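Local coordinates for N-acetylmuramoyl-L-alanine amidase (Mycobacteroides abscessus, PDB 7AGL), which probably hydrolyses the amide bond between N-acetylmuramic acid and L-alanine in cell-wall peptidoglycan, using a bound zinc ion, at residues G109-G114 and A153-T158; L135-T140 and P176-E181; L12-N17 and N57-I62; E51-W56 and G78-L83. One frame throughout, in Å; residues are numbered along the deposited sequence.

Contact 1 of 4, residues G109-G114 and A153-T158; sequences GGPAGG and ATYIGT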
loop_
_atom_site.group_PDB
_atom_site.type_symbol
_atom_site.label_atom_id
_atom_site.label_comp_id
_atom_site.label_asym_id
_atom_site.label_seq_id
_atom_site.Cartn_x
_atom_site.Cartn_y
_atom_site.Cartn_z
ATOM N N GLY A 109 -4.678 6.889 -9.922
ATOM C CA GLY A 109 -5.244 7.440 -11.135
ATOM C C GLY A 109 -4.792 8.880 -11.262
ATOM O O GLY A 109 -5.287 9.754 -10.539
ATOM N N GLY A 110 -3.813 9.135 -12.123
ATOM C CA GLY A 110 -3.299 10.473 -12.326
ATOM C C GLY A 110 -3.291 10.850 -13.798
ATOM O O GLY A 110 -3.768 10.088 -14.649
ATOM N N PRO A 111 -2.761 12.029 -14.133
ATOM C CA PRO A 111 -2.706 12.435 -15.541
ATOM C C PRO A 111 -1.975 11.392 -16.370
ATOM O O PRO A 111 -1.005 10.791 -15.909
ATOM C CB PRO A 111 -1.931 13.758 -15.499
ATOM C CG PRO A 111 -2.183 14.305 -14.121
ATOM C CD PRO A 111 -2.191 13.069 -13.246
ATOM N N ALA A 112 -2.441 11.198 -17.608
ATOM C CA ALA A 112 -2.010 10.049 -18.410
ATOM C C ALA A 112 -0.505 10.035 -18.676
ATOM O O ALA A 112 0.080 8.958 -18.833
ATOM C CB ALA A 112 -2.763 10.018 -19.741
ATOM N N GLY A 113 0.140 11.200 -18.765
ATOM C CA GLY A 113 1.587 11.189 -18.965
ATOM C C GLY A 113 2.420 10.961 -17.708
ATOM O O GLY A 113 3.642 10.797 -17.815
ATOM N N GLY A 114 1.793 10.947 -16.539
ATOM C CA GLY A 114 2.510 10.782 -15.278
ATOM C C GLY A 114 2.691 9.309 -14.933
ATOM O O GLY A 114 1.782 8.499 -15.118
ATOM N N ALA A 153 7.430 8.787 -8.775
ATOM C CA ALA A 153 6.308 9.405 -9.473
ATOM C C ALA A 153 6.689 10.757 -10.060
ATOM O O ALA A 153 7.257 11.616 -9.376
ATOM C CB ALA A 153 5.118 9.576 -8.520
ATOM N N THR A 154 6.364 10.940 -11.329
ATOM C CA THR A 154 6.683 12.198 -11.995
ATOM C C THR A 154 5.606 13.253 -11.793
ATOM O O THR A 154 5.785 14.394 -12.226
ATOM C CB THR A 154 6.906 11.982 -13.497
ATOM O OG1 THR A 154 5.693 11.531 -14.120
ATOM C CG2 THR A 154 8.021 10.973 -13.744
ATOM N N TYR A 155 4.508 12.914 -11.118
ATOM C CA TYR A 155 3.338 13.772 -11.138
ATOM C C TYR A 155 2.791 14.080 -9.754
ATOM O O TYR A 155 1.821 14.849 -9.649
ATOM C CB TYR A 155 2.239 13.128 -12.010
ATOM C CG TYR A 155 1.736 11.833 -11.430
ATOM C CD1 TYR A 155 2.408 10.630 -11.662
ATOM C CD2 TYR A 155 0.593 11.815 -10.634
ATOM C CE1 TYR A 155 1.947 9.436 -11.092
ATOM C CE2 TYR A 155 0.128 10.640 -10.078
ATOM C CZ TYR A 155 0.804 9.461 -10.307
ATOM O OH TYR A 155 0.336 8.306 -9.734
ATOM N N ILE A 156 3.384 13.527 -8.694
ATOM C CA ILE A 156 2.873 13.725 -7.338
ATOM C C ILE A 156 3.999 13.434 -6.358
ATOM O O ILE A 156 4.891 12.630 -6.636
ATOM C CB ILE A 156 1.628 12.837 -7.075
ATOM C CG1 ILE A 156 0.942 13.225 -5.757
ATOM C CG2 ILE A 156 2.023 11.378 -7.066
ATOM C CD1 ILE A 156 -0.424 12.545 -5.590
ATOM N N GLY A 157 3.956 14.105 -5.195
ATOM C CA GLY A 157 4.940 13.882 -4.168
ATOM C C GLY A 157 6.304 14.460 -4.532
ATOM O O GLY A 157 6.477 15.220 -5.490
ATOM N N THR A 158 7.293 14.084 -3.723
ATOM C CA THR A 158 8.638 14.653 -3.832
ATOM C C THR A 158 9.631 13.505 -3.838
ATOM O O THR A 158 9.825 12.855 -2.807
ATOM C CB THR A 158 8.944 15.607 -2.674
ATOM O OG1 THR A 158 7.961 16.652 -2.620
ATOM C CG2 THR A 158 10.319 16.215 -2.858
HETATM O O HOH W 1 6.228 12.623 -16.471
#
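G110 is the first residue of the 109-114 loop to reach the 153-158 loop: its CA lies 4.1 Å from CE2 of Y155. The motif on this side is a type I beta turn from P111 to G114, in the loop between strands 101-108 and 118-122 of the amidase fold, closed by the backbone bond from G114 N to P111 O (2.9 Å). At the start of the turn, P111 sets its CD 4.0 Å from Y155 CD2, an apolar contact at a slant to the ring. G113 then joins in through solvent: a water hydrogen-bonded to T154 OG1 at 2.6 Å also gives a weak bond to G113 O. G114 closes the turn and buries more of its surface here than any other residue of the loop. Its C atom comes to 3.5 Å from Y155 CD1, and its CA to 3.5 Å from T154 OG1. The tyrosine ring therefore runs along bare backbone at both G110 and G114. The ring is turned in by a chi1 of 65°, which sets CG between its own backbone N and carbonyl carbon; on one ring face lies CG2 of I156. No direct hydrogen bond joins the two loops. Polar ties run to other residues: N184 bonds G110 N and G114 O, and T154 OG1 bonds H115 N. The phenol passes along the turn and ends in a hydrogen bond between Y155 OH and D108 OD2.

Contact 2 of 4, residues L135-T140 and P176-E181; sequences LRFAKT and PKVLVE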
loop_
_atom_site.group_PDB
_atom_site.type_symbol
_atom_site.label_atom_id
_atom_site.label_comp_id
_atom_site.label_asym_id
_atom_site.label_seq_id
_atom_site.Cartn_x
_atom_site.Cartn_y
_atom_site.Cartn_z
ATOM N N LEU A 135 8.926 7.435 9.242
ATOM C CA LEU A 135 9.671 8.185 8.238
ATOM C C LEU A 135 10.854 7.374 7.719
ATOM O O LEU A 135 11.132 7.368 6.516
ATOM C CB LEU A 135 10.146 9.520 8.821
ATOM C CG LEU A 135 10.834 10.478 7.849
ATOM C CD1 LEU A 135 9.920 10.735 6.646
ATOM C CD2 LEU A 135 11.187 11.773 8.547
ATOM N N ARG A 136 11.571 6.689 8.615
ATOM C CA ARG A 136 12.665 5.830 8.161
ATOM C C ARG A 136 12.152 4.713 7.252
ATOM O O ARG A 136 12.786 4.397 6.238
ATOM C CB ARG A 136 13.422 5.258 9.363
ATOM C CG ARG A 136 14.456 4.177 9.018
ATOM C CD ARG A 136 15.348 3.818 10.208
ATOM N NE ARG A 136 14.655 3.929 11.491
ATOM C CZ ARG A 136 14.142 2.905 12.172
ATOM N NH1 ARG A 136 14.246 1.664 11.703
ATOM N NH2 ARG A 136 13.525 3.124 13.334
ATOM N N PHE A 137 11.004 4.110 7.592
ATOM C CA PHE A 137 10.397 3.101 6.721
ATOM C C PHE A 137 10.100 3.686 5.349
ATOM O O PHE A 137 10.417 3.080 4.317
ATOM C CB PHE A 137 9.119 2.550 7.374
ATOM C CG PHE A 137 8.600 1.262 6.761
ATOM C CD1 PHE A 137 9.361 0.525 5.855
ATOM C CD2 PHE A 137 7.333 0.796 7.099
ATOM C CE1 PHE A 137 8.862 -0.662 5.307
ATOM C CE2 PHE A 137 6.835 -0.371 6.562
ATOM C CZ PHE A 137 7.593 -1.104 5.664
ATOM N N ALA A 138 9.491 4.877 5.319
ATOM C CA ALA A 138 9.125 5.501 4.048
ATOM C C ALA A 138 10.356 5.772 3.181
ATOM O O ALA A 138 10.364 5.455 1.987
ATOM C CB ALA A 138 8.360 6.800 4.306
ATOM N N LYS A 139 11.400 6.383 3.764
ATOM C CA LYS A 139 12.612 6.683 3.001
ATOM C C LYS A 139 13.297 5.407 2.534
ATOM O O LYS A 139 13.795 5.336 1.403
ATOM C CB LYS A 139 13.558 7.524 3.852
ATOM C CG LYS A 139 13.023 8.903 4.159
ATOM C CD LYS A 139 14.005 9.693 5.010
ATOM C CE LYS A 139 13.453 11.071 5.335
ATOM N NZ LYS A 139 14.463 11.921 6.025
ATOM N N THR A 140 13.335 4.390 3.402
ATOM C CA THR A 140 13.968 3.122 3.049
ATOM C C THR A 140 13.233 2.437 1.904
ATOM O O THR A 140 13.859 1.954 0.948
ATOM C CB THR A 140 14.011 2.217 4.277
ATOM O OG1 THR A 140 14.918 2.785 5.242
ATOM C CG2 THR A 140 14.486 0.817 3.890
ATOM N N PRO A 176 4.958 0.718 12.460
ATOM C CA PRO A 176 5.484 1.371 11.253
ATOM C C PRO A 176 4.733 0.903 10.013
ATOM O O PRO A 176 4.541 -0.301 9.788
ATOM C CB PRO A 176 6.959 0.949 11.229
ATOM C CG PRO A 176 7.283 0.645 12.653
ATOM C CD PRO A 176 6.028 0.010 13.191
ATOM N N LYS A 177 4.294 1.864 9.209
ATOM C CA LYS A 177 3.420 1.546 8.089
ATOM C C LYS A 177 3.682 2.520 6.951
ATOM O O LYS A 177 3.918 3.704 7.181
ATOM C CB LYS A 177 1.936 1.602 8.509
ATOM C CG LYS A 177 0.964 1.328 7.342
ATOM C CD LYS A 177 -0.487 1.369 7.790
ATOM C CE LYS A 177 -1.403 1.046 6.626
ATOM N NZ LYS A 177 -2.833 0.889 7.092
ATOM N N VAL A 178 3.637 2.012 5.719
ATOM C CA VAL A 178 3.664 2.859 4.538
ATOM C C VAL A 178 2.576 2.383 3.593
ATOM O O VAL A 178 2.149 1.220 3.635
ATOM C CB VAL A 178 5.053 2.860 3.835
ATOM C CG1 VAL A 178 6.112 3.462 4.756
ATOM C CG2 VAL A 178 5.445 1.447 3.394
ATOM N N LEU A 179 2.088 3.307 2.769
ATOM C CA LEU A 179 1.124 3.000 1.712
ATOM C C LEU A 179 1.843 3.306 0.412
ATOM O O LEU A 179 2.131 4.477 0.122
ATOM C CB LEU A 179 -0.161 3.822 1.854
ATOM C CG LEU A 179 -1.331 3.497 0.904
ATOM C CD1 LEU A 179 -2.630 4.114 1.452
ATOM C CD2 LEU A 179 -1.112 3.955 -0.552
ATOM N N VAL A 180 2.139 2.261 -0.361
ATOM C CA VAL A 180 2.890 2.418 -1.601
ATOM C C VAL A 180 1.898 2.455 -2.749
ATOM O O VAL A 180 1.208 1.466 -3.003
ATOM C CB VAL A 180 3.910 1.285 -1.800
ATOM C CG1 VAL A 180 4.730 1.540 -3.067
ATOM C CG2 VAL A 180 4.843 1.192 -0.582
ATOM N N GLU A 181 1.824 3.591 -3.437
ATOM C CA GLU A 181 1.174 3.679 -4.740
ATOM C C GLU A 181 2.226 3.281 -5.779
ATOM O O GLU A 181 3.207 4.002 -5.991
ATOM C CB GLU A 181 0.631 5.089 -4.972
ATOM C CG GLU A 181 -0.554 5.475 -4.053
ATOM C CD GLU A 181 -1.886 5.049 -4.610
ATOM O OE1 GLU A 181 -1.876 4.345 -5.648
ATOM O OE2 GLU A 181 -2.939 5.415 -4.017
#
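F137, V178 and P176 carry this helix-on-sheet contact, and F137 gives up the most surface to it. Its ring reaches from helix 132-147 down to the start of strand 177-184 because CG stands anti to the backbone N (chi1 -165°). V178 meets it with both methyls. CG2 makes a CH-pi contact over one face, 4.1 Å from the ring centroid and 18° off the normal, although it is displaced toward the rim. CG1 works at the root of the same ring, 3.8 Å from CD2 of F137, and extends past it to the helix backbone, where it lies 3.7 Å from A138 CA. V178 thus fills the angle between the phenyl group and the helix. P176 adds the third piece: its CB is 4.1 Å from F137 CD2, and its carbonyl carbon sits at the ring edge, followed by K177 N in the ring plane, 3.9 Å from CD2. The axes of the two segments approach to 7.8 Å and cross at -34°, a helix lying at a modest slant to the strand beneath it, as in alpha/beta folds with helices laid on a central sheet. Y214 of helix 197-215 stacks with the F137 ring, and Y121 of strand 118-122 adjoins A138. Where side chain meets side chain the contact is apolar, and no hydrogen bond crosses the pair. The strand's polar backbone is instead engaged within the sheet, V178 pairing with V102 and S104, which implies that helix and strand are held together here by shape and hydrophobic burial.

Contact 3 of 4, residues L12-N17 and N57-I62; sequences LDPGHN and NTVLLI. With ZN (zinc ion), chain B.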
loop_
_atom_site.group_PDB
_atom_site.type_symbol
_atom_site.label_atom_id
_atom_site.label_comp_id
_atom_site.label_asym_id
_atom_site.label_seq_id
_atom_site.Cartn_x
_atom_site.Cartn_y
_atom_site.Cartn_z
ATOM N N LEU A 12 0.094 -7.180 5.311
ATOM C CA LEU A 12 0.000 -6.657 3.951
ATOM C C LEU A 12 -1.439 -6.291 3.651
ATOM O O LEU A 12 -2.347 -7.086 3.918
ATOM C CB LEU A 12 0.484 -7.702 2.938
ATOM C CG LEU A 12 1.929 -8.173 3.111
ATOM C CD1 LEU A 12 2.223 -9.357 2.188
ATOM C CD2 LEU A 12 2.886 -7.022 2.822
ATOM N N ASP A 13 -1.653 -5.104 3.080
ATOM C CA ASP A 13 -3.011 -4.627 2.791
ATOM C C ASP A 13 -3.179 -4.362 1.299
ATOM O O ASP A 13 -2.718 -3.315 0.801
ATOM C CB ASP A 13 -3.293 -3.352 3.596
ATOM C CG ASP A 13 -4.558 -2.644 3.145
ATOM O OD1 ASP A 13 -5.559 -3.356 2.937
ATOM O OD2 ASP A 13 -4.532 -1.392 3.022
ATOM N N PRO A 14 -3.813 -5.289 0.520
ATOM C CA PRO A 14 -4.144 -4.969 -0.876
ATOM C C PRO A 14 -5.339 -4.030 -0.916
ATOM O O PRO A 14 -6.464 -4.399 -0.560
ATOM C CB PRO A 14 -4.459 -6.345 -1.489
ATOM C CG PRO A 14 -4.788 -7.260 -0.326
ATOM C CD PRO A 14 -4.430 -6.559 0.964
ATOM N N GLY A 15 -5.087 -2.795 -1.355
ATOM C CA GLY A 15 -6.093 -1.756 -1.229
ATOM C C GLY A 15 -7.368 -2.081 -1.985
ATOM O O GLY A 15 -7.353 -2.718 -3.037
ATOM N N HIS A 16 -8.485 -1.607 -1.422
ATOM C CA HIS A 16 -9.843 -1.700 -1.961
ATOM C C HIS A 16 -10.428 -3.108 -1.905
ATOM O O HIS A 16 -9.761 -4.059 -1.489
ATOM C CB HIS A 16 -9.891 -1.161 -3.392
ATOM C CG HIS A 16 -9.312 0.210 -3.500
ATOM N ND1 HIS A 16 -9.997 1.341 -3.096
ATOM C CD2 HIS A 16 -8.082 0.620 -3.874
ATOM C CE1 HIS A 16 -9.217 2.398 -3.259
ATOM N NE2 HIS A 16 -8.060 1.984 -3.734
ATOM N N ASN A 17 -11.703 -3.224 -2.284
ATOM C CA ASN A 17 -12.468 -4.462 -2.186
ATOM C C ASN A 17 -12.578 -5.156 -3.539
ATOM O O ASN A 17 -12.576 -4.519 -4.593
ATOM C CB ASN A 17 -13.908 -4.202 -1.693
ATOM C CG ASN A 17 -13.996 -3.612 -0.303
ATOM O OD1 ASN A 17 -13.093 -3.736 0.525
ATOM N ND2 ASN A 17 -15.152 -2.986 -0.025
ATOM N N ASN A 57 -3.289 -9.248 -6.421
ATOM C CA ASN A 57 -2.314 -10.163 -6.999
ATOM C C ASN A 57 -0.895 -9.775 -6.614
ATOM O O ASN A 57 -0.060 -10.650 -6.372
ATOM C CB ASN A 57 -2.508 -10.216 -8.505
ATOM C CG ASN A 57 -3.649 -11.161 -8.878
ATOM O OD1 ASN A 57 -4.696 -10.734 -9.322
ATOM N ND2 ASN A 57 -3.450 -12.450 -8.639
ATOM N N THR A 58 -0.600 -8.473 -6.534
ATOM C CA THR A 58 0.746 -8.095 -6.117
ATOM C C THR A 58 1.000 -8.468 -4.663
ATOM O O THR A 58 2.088 -8.954 -4.332
ATOM C CB THR A 58 0.967 -6.609 -6.363
ATOM O OG1 THR A 58 0.743 -6.361 -7.759
ATOM C CG2 THR A 58 2.413 -6.219 -6.006
ATOM N N VAL A 59 0.010 -8.263 -3.783
ATOM C CA VAL A 59 0.173 -8.653 -2.382
ATOM C C VAL A 59 0.380 -10.162 -2.258
ATOM O O VAL A 59 1.186 -10.615 -1.439
ATOM C CB VAL A 59 -1.019 -8.158 -1.539
ATOM C CG1 VAL A 59 -1.099 -8.922 -0.210
ATOM C CG2 VAL A 59 -0.852 -6.630 -1.307
ATOM N N LEU A 60 -0.333 -10.967 -3.056
ATOM C CA LEU A 60 -0.114 -12.416 -2.972
ATOM C C LEU A 60 1.341 -12.769 -3.272
ATOM O O LEU A 60 1.920 -13.660 -2.638
ATOM C CB LEU A 60 -1.043 -13.173 -3.927
ATOM C CG LEU A 60 -2.543 -13.066 -3.643
ATOM C CD1 LEU A 60 -3.300 -13.933 -4.630
ATOM C CD2 LEU A 60 -2.843 -13.489 -2.219
ATOM N N LEU A 61 1.949 -12.071 -4.233
ATOM C CA LEU A 61 3.341 -12.340 -4.571
ATOM C C LEU A 61 4.278 -11.863 -3.470
ATOM O O LEU A 61 5.255 -12.547 -3.140
ATOM C CB LEU A 61 3.692 -11.679 -5.909
ATOM C CG LEU A 61 2.901 -12.186 -7.115
ATOM C CD1 LEU A 61 3.206 -11.302 -8.313
ATOM C CD2 LEU A 61 3.231 -13.654 -7.427
ATOM N N ILE A 62 3.998 -10.687 -2.892
ATOM C CA ILE A 62 4.777 -10.215 -1.745
ATOM C C ILE A 62 4.717 -11.229 -0.607
ATOM O O ILE A 62 5.748 -11.586 -0.015
ATOM C CB ILE A 62 4.280 -8.833 -1.279
ATOM C CG1 ILE A 62 4.522 -7.782 -2.367
ATOM C CG2 ILE A 62 5.000 -8.426 -0.006
ATOM C CD1 ILE A 62 3.782 -6.479 -2.105
HETATM ZN ZN ZN B . -6.123 2.939 -3.996
HETATM O O HOH W 2 -6.980 4.739 -2.967
HETATM O O HOH W 3 -4.975 4.440 -5.067
#
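V59 lies over one face of the P14 ring, with CG2 3.6 Å from P14 CB and CG1 4.0 Å from P14 CG. CG2 sits above the pyrrolidine, inside the outline of the ring. The flat group proper, the imidazole of H16, presents its edge to the metal: NE2 binds the zinc ion at 2.2 Å, and the ion lies roughly evenly off that nitrogen, between the CD2 and CE1 sides. The other ring nitrogen, ND1, is hydrogen-bonded to the carbonyl oxygen of T40, which fixes the rotation of the ring. E51 and H106 complete the protein ligands, and two waters each stand at 2.2 Å from the ion. Strand 9-14 here runs almost antiparallel to helix 51-68, at 160° between their short segments, and the packing is that of a sheet covered by a helix in the zinc amidase fold. Strand side chains alternate: L12 and P14 face the helix, whereas D13 turns from it, and its carboxylate bonds T76, R90 and S104. V59 serves both helix-facing residues: a chi1 of 162° sets CG1 anti to the backbone N, directing it to L12 CB at 3.7 Å, while CG2 goes to P14. One helical turn later I62 takes over, its CG2 meeting both methyls of the leucine, 3.7 Å from L12 CD1 and 3.8 Å from L12 CD2. The leucine and isoleucine side chains approach at a slant. Beneath V59 and I62 lies I105 of the adjoining strand 101-108, which extends the same apolar layer.

Contact 4 of 4, residues E51-W56 and G78-L83; sequences EHTFTW and GDDNKL. With ZN (zinc ion), chain B.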
loop_
_atom_site.group_PDB
_atom_site.type_symbol
_atom_site.label_atom_id
_atom_site.label_comp_id
_atom_site.label_asym_id
_atom_site.label_seq_id
_atom_site.Cartn_x
_atom_site.Cartn_y
_atom_site.Cartn_z
ATOM N N GLU A 51 -7.880 -1.640 -10.066
ATOM C CA GLU A 51 -6.919 -1.466 -8.987
ATOM C C GLU A 51 -7.016 -2.591 -7.967
ATOM O O GLU A 51 -5.996 -3.130 -7.522
ATOM C CB GLU A 51 -7.137 -0.121 -8.294
ATOM C CG GLU A 51 -6.093 0.088 -7.210
ATOM C CD GLU A 51 -6.283 1.369 -6.442
ATOM O OE1 GLU A 51 -5.533 1.539 -5.474
ATOM O OE2 GLU A 51 -7.125 2.211 -6.817
ATOM N N HIS A 52 -8.237 -2.959 -7.577
ATOM C CA HIS A 52 -8.366 -3.958 -6.519
ATOM C C HIS A 52 -7.777 -5.305 -6.927
ATOM O O HIS A 52 -7.269 -6.042 -6.075
ATOM C CB HIS A 52 -9.832 -4.118 -6.088
ATOM C CG HIS A 52 -10.763 -4.627 -7.154
ATOM N ND1 HIS A 52 -10.953 -5.974 -7.409
ATOM C CD2 HIS A 52 -11.635 -3.968 -7.957
ATOM C CE1 HIS A 52 -11.886 -6.115 -8.338
ATOM N NE2 HIS A 52 -12.311 -4.916 -8.694
ATOM N N THR A 53 -7.812 -5.638 -8.216
ATOM C CA THR A 53 -7.209 -6.895 -8.661
ATOM C C THR A 53 -5.689 -6.786 -8.726
ATOM O O THR A 53 -4.972 -7.718 -8.337
ATOM C CB THR A 53 -7.776 -7.267 -10.025
ATOM O OG1 THR A 53 -9.206 -7.356 -9.909
ATOM C CG2 THR A 53 -7.229 -8.611 -10.485
ATOM N N PHE A 54 -5.183 -5.638 -9.181
ATOM C CA PHE A 54 -3.741 -5.433 -9.188
ATOM C C PHE A 54 -3.162 -5.532 -7.781
ATOM O O PHE A 54 -2.122 -6.178 -7.567
ATOM C CB PHE A 54 -3.399 -4.064 -9.796
ATOM C CG PHE A 54 -1.984 -3.631 -9.499
ATOM C CD1 PHE A 54 -0.904 -4.199 -10.199
ATOM C CD2 PHE A 54 -1.718 -2.676 -8.505
ATOM C CE1 PHE A 54 0.390 -3.834 -9.917
ATOM C CE2 PHE A 54 -0.416 -2.313 -8.217
ATOM C CZ PHE A 54 0.639 -2.870 -8.927
ATOM N N THR A 55 -3.806 -4.880 -6.806
ATOM C CA THR A 55 -3.230 -4.865 -5.461
ATOM C C THR A 55 -3.321 -6.257 -4.840
ATOM O O THR A 55 -2.376 -6.721 -4.195
ATOM C CB THR A 55 -3.921 -3.816 -4.563
ATOM O OG1 THR A 55 -5.300 -4.171 -4.352
ATOM C CG2 THR A 55 -3.849 -2.401 -5.175
ATOM N N TRP A 56 -4.437 -6.946 -5.068
ATOM C CA TRP A 56 -4.592 -8.316 -4.583
ATOM C C TRP A 56 -3.475 -9.220 -5.106
ATOM O O TRP A 56 -2.777 -9.886 -4.332
ATOM C CB TRP A 56 -5.964 -8.839 -5.023
ATOM C CG TRP A 56 -6.211 -10.292 -4.751
ATOM C CD1 TRP A 56 -6.352 -11.297 -5.676
ATOM C CD2 TRP A 56 -6.399 -10.900 -3.468
ATOM N NE1 TRP A 56 -6.621 -12.494 -5.037
ATOM C CE2 TRP A 56 -6.637 -12.273 -3.683
ATOM C CE3 TRP A 56 -6.383 -10.413 -2.156
ATOM C CZ2 TRP A 56 -6.858 -13.163 -2.630
ATOM C CZ3 TRP A 56 -6.569 -11.289 -1.126
ATOM C CH2 TRP A 56 -6.831 -12.651 -1.359
ATOM N N GLY A 78 -9.348 -11.435 2.169
ATOM C CA GLY A 78 -9.210 -12.829 1.801
ATOM C C GLY A 78 -9.668 -13.176 0.398
ATOM O O GLY A 78 -9.641 -14.351 0.016
ATOM N N ASP A 79 -10.075 -12.186 -0.388
ATOM C CA ASP A 79 -10.540 -12.476 -1.736
ATOM C C ASP A 79 -10.484 -11.210 -2.572
ATOM O O ASP A 79 -10.280 -10.105 -2.061
ATOM C CB ASP A 79 -11.960 -13.042 -1.733
ATOM C CG ASP A 79 -12.991 -12.023 -1.280
ATOM O OD1 ASP A 79 -13.238 -11.050 -2.034
ATOM O OD2 ASP A 79 -13.539 -12.204 -0.171
ATOM N N ASP A 80 -10.715 -11.389 -3.868
ATOM C CA ASP A 80 -10.849 -10.280 -4.803
ATOM C C ASP A 80 -12.194 -10.319 -5.522
ATOM O O ASP A 80 -12.287 -10.005 -6.719
ATOM C CB ASP A 80 -9.707 -10.280 -5.812
ATOM C CG ASP A 80 -9.646 -8.997 -6.617
ATOM O OD1 ASP A 80 -9.753 -7.924 -5.985
ATOM O OD2 ASP A 80 -9.514 -9.081 -7.864
ATOM N N ASN A 81 -13.265 -10.676 -4.819
ATOM C CA ASN A 81 -14.562 -10.623 -5.485
ATOM C C ASN A 81 -15.743 -10.314 -4.573
ATOM O O ASN A 81 -16.868 -10.291 -5.074
ATOM C CB ASN A 81 -14.814 -11.937 -6.256
ATOM C CG ASN A 81 -14.996 -13.124 -5.345
ATOM O OD1 ASN A 81 -16.107 -13.414 -4.897
ATOM N ND2 ASN A 81 -13.913 -13.837 -5.088
ATOM N N LYS A 82 -15.543 -10.046 -3.277
ATOM C CA LYS A 82 -16.629 -9.712 -2.359
ATOM C C LYS A 82 -16.280 -8.447 -1.585
ATOM O O LYS A 82 -15.138 -7.961 -1.611
ATOM C CB LYS A 82 -16.898 -10.840 -1.357
ATOM C CG LYS A 82 -17.448 -12.128 -1.970
ATOM C CD LYS A 82 -18.773 -11.904 -2.679
ATOM C CE LYS A 82 -19.259 -13.217 -3.292
ATOM N NZ LYS A 82 -20.586 -13.099 -3.941
ATOM N N LEU A 83 -17.286 -7.921 -0.877
ATOM C CA LEU A 83 -17.048 -6.817 0.050
ATOM C C LEU A 83 -15.906 -7.177 0.998
ATOM O O LEU A 83 -15.843 -8.301 1.506
ATOM C CB LEU A 83 -18.333 -6.527 0.838
ATOM C CG LEU A 83 -18.404 -5.204 1.610
ATOM C CD1 LEU A 83 -18.620 -4.038 0.655
ATOM C CD2 LEU A 83 -19.531 -5.271 2.627
HETATM ZN ZN ZN B . -6.123 2.939 -3.996
HETATM O O HOH W 2 -6.980 4.739 -2.967
HETATM O O HOH W 3 -4.975 4.440 -5.067
#
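D80 is gripped by three residues of helix 51-68, and its carboxylate is the tight part of the contact. H52 ND1 donates to D80 OD1 at 2.7 Å in a nearly straight hydrogen bond, N-H...O 171°; the acceptor lies in the imidazole plane but is met somewhat out of its own carboxylate plane, on the syn side. T53 OG1 donates to D80 OD2 at 2.7 Å, on the syn lone pair. With each oxygen held by a different residue, rotation of the carboxylate is fixed. R77 adds a salt bridge to D80 OD1 and also bonds H52 O. W56 lies against the root of the side chain: CB of D80 makes a CH-pi contact over the five-membered ring, 3.7 Å from its centroid, and the carboxylate is almost parallel to the indole, 13° between planes. The packed part continues along the indole, whose far end is crossed by the backbone of G78 and D79, with D79 N 3.4 Å from W56 CH2.

The loose side begins with the side chain of D79, turned from the helix, and goes on to N81 and K82, both exposed to solvent. D79 OD1 serves its own loop, the bond from N81 N at 2.8 Å closing an Asx turn, with K82 N as a second donor.

E51, one residue before H52, binds the zinc ion through OE1 at 2.1 Å. The contact thus pins the first turns of helix 51-68 to the loop between strand 72-75 and helix 87-96, with P14 of strand 9-14 against T55 and W56.

In the fold
Contacts 3 and 4 form one neighbourhood: their centres are 8 Å apart, both use helix 51-68, and T55 OG1 probably hydrogen-bonds G15 O between them. Their segments alternate along the chain, bringing H16 and E51 to the same zinc ion and its two waters. Contacts 1 and 2 come later in sequence and likewise alternate. Contact 2 lies 16 Å from contact 3, centre to centre, on the opposite side of the chain's centre, yet both pack helices on the six-stranded mixed sheet. Contact 1, 19 Å from contact 2 and 24 Å from contact 4 between centres, ties surface loops together, with the Y155 side chain about 10 Å from the zinc.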